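Local structure of 5'-methylthioadenosine nucleosidase / s-adenosylhomocysteine nucleosidase (Brucella melitensis bv. 1, 4PR3) at residues 142-147 against 162-167. The protein belongs to the phosphorylase superfamily as a nucleosidase and holds an adenine in a pocket beside its central mixed beta-sheet. Residues are numbered along the deposited sequence; the frame is centred on the assembly and turned at random.
Sequences DTASLS and EADMVD. With ADE (adenine), chain C; PO4 (phosphate ion), chain D.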
# COMPACT_ATOMS: atom_id res chain seq x y z
N ASP A 142 21.42 17.61 -2.50
CA ASP A 142 21.79 16.46 -3.31
C ASP A 142 20.56 15.69 -3.77
O ASP A 142 19.53 15.69 -3.09
CB ASP A 142 22.69 15.52 -2.50
CG ASP A 142 24.15 15.93 -2.53
OD1 ASP A 142 24.53 16.87 -1.80
OD2 ASP A 142 24.91 15.29 -3.28
N THR A 143 20.66 15.05 -4.93
CA THR A 143 19.59 14.22 -5.44
C THR A 143 19.98 12.75 -5.34
O THR A 143 21.16 12.41 -5.44
CB THR A 143 19.27 14.53 -6.91
OG1 THR A 143 20.46 14.43 -7.70
CG2 THR A 143 18.71 15.93 -7.05
N ALA A 144 18.98 11.89 -5.14
CA ALA A 144 19.22 10.45 -5.09
C ALA A 144 17.98 9.69 -5.55
O ALA A 144 16.85 10.13 -5.33
CB ALA A 144 19.61 10.02 -3.68
N SER A 145 18.20 8.55 -6.18
CA SER A 145 17.12 7.65 -6.55
C SER A 145 16.71 6.83 -5.33
O SER A 145 17.54 6.51 -4.48
CB SER A 145 17.55 6.73 -7.69
OG SER A 145 18.75 6.04 -7.34
N LEU A 146 15.42 6.50 -5.24
CA LEU A 146 14.90 5.85 -4.05
C LEU A 146 14.14 4.57 -4.37
O LEU A 146 13.50 4.45 -5.41
CB LEU A 146 14.01 6.81 -3.27
CG LEU A 146 13.37 6.34 -1.96
CD1 LEU A 146 14.43 5.92 -0.96
CD2 LEU A 146 12.50 7.44 -1.38
N SER A 147 14.24 3.60 -3.46
CA SER A 147 13.48 2.36 -3.55
C SER A 147 12.58 2.22 -2.33
O SER A 147 13.03 2.42 -1.20
CB SER A 147 14.43 1.17 -3.65
OG SER A 147 13.73 -0.05 -3.75
N GLU A 162 19.00 -1.48 -7.07
CA GLU A 162 19.59 -0.58 -8.06
C GLU A 162 19.61 0.88 -7.59
O GLU A 162 20.50 1.65 -7.95
CB GLU A 162 18.85 -0.67 -9.39
CG GLU A 162 18.59 -2.09 -9.88
CD GLU A 162 19.81 -2.76 -10.50
OE1 GLU A 162 20.89 -2.14 -10.51
OE2 GLU A 162 19.68 -3.90 -10.99
N ALA A 163 18.63 1.25 -6.78
CA ALA A 163 18.50 2.62 -6.30
C ALA A 163 19.62 3.00 -5.34
O ALA A 163 20.29 2.13 -4.79
CB ALA A 163 17.14 2.83 -5.64
N ASP A 164 19.84 4.30 -5.16
CA ASP A 164 20.88 4.79 -4.26
C ASP A 164 20.54 4.55 -2.80
O ASP A 164 21.42 4.27 -1.99
CB ASP A 164 21.11 6.29 -4.47
CG ASP A 164 21.62 6.62 -5.86
OD1 ASP A 164 22.22 5.72 -6.49
OD2 ASP A 164 21.44 7.77 -6.30
N MSE A 165 19.26 4.67 -2.46
CA MSE A 165 18.82 4.54 -1.07
C MSE A 165 17.47 3.83 -0.97
O MSE A 165 16.78 3.66 -1.98
CB MSE A 165 18.75 5.92 -0.41
CG MSE A 165 18.19 7.01 -1.31
SE MSE A 165 17.81 8.69 -0.39
CE MSE A 165 19.56 9.12 0.26
N VAL A 166 17.12 3.40 0.24
CA VAL A 166 15.90 2.62 0.45
C VAL A 166 15.02 3.20 1.57
O VAL A 166 15.52 3.67 2.58
CB VAL A 166 16.23 1.14 0.78
CG1 VAL A 166 16.95 0.48 -0.38
CG2 VAL A 166 17.05 1.03 2.05
N ASP A 167 13.71 3.16 1.36
CA ASP A 167 12.76 3.51 2.41
C ASP A 167 11.54 2.61 2.37
O ASP A 167 11.43 1.73 1.52
CB ASP A 167 12.34 4.98 2.30
CG ASP A 167 11.17 5.19 1.36
OD1 ASP A 167 11.16 4.57 0.27
OD2 ASP A 167 10.26 5.97 1.71
N9 ADE C . 14.60 3.59 6.61
C8 ADE C . 15.78 3.84 7.26
N7 ADE C . 16.67 2.89 7.11
C5 ADE C . 16.04 1.96 6.31
C6 ADE C . 16.46 0.72 5.78
N6 ADE C . 17.67 0.19 6.01
N1 ADE C . 15.59 0.03 5.02
C2 ADE C . 14.38 0.56 4.79
N3 ADE C . 13.87 1.71 5.23
C4 ADE C . 14.77 2.37 5.99
P PO4 D . 15.17 -1.24 -7.17
O1 PO4 D . 13.69 -1.34 -7.48
O2 PO4 D . 15.38 -1.56 -5.71
O3 PO4 D . 15.93 -2.24 -8.01
O4 PO4 D . 15.65 0.16 -7.46
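Ser147 grips the neighbouring strand with both backbone polar groups: its N donates to Met165 O (2.9 Å) and its O accepts Asp167 N (2.8 Å). This is parallel pairing of 142-147 with the short strand 165-167, within the mixed sheet of the phosphorylase-superfamily fold. Two residues earlier, Ser145 O accepts Met165 N (3.2 Å). Where 162-167 enters the strand, side chains join the bonding. Ser145 OG, set between its own N and carbonyl carbon (chi1 54°), receives Asp164 N at 3.0 Å; the same N-H also reaches Ser145 O in a weak bond, so this carbonyl takes two N-H groups. Asp164 OD2 answers with a weak bond from Ser145 N. The other strand edge of 142-147 is paired to strand 100-108. On one face of the sheet, the Leu146 and Asp167 side chains cross at about a right angle, Leu146 CD2 lying 3.6 Å from Asp167 OD1; that carboxylate is satisfied by Thr148 OG1 on OD1 and by Glu169 N and Thr170 OG1 on OD2. On the opposite face, Ser147 OG binds the phosphate ion, probably from the crystallisation liquor, as well as Arg109. Val166 and Asp167 also line the adenine pocket, where Val166 CG2 lies 3.5 Å from adenine N1.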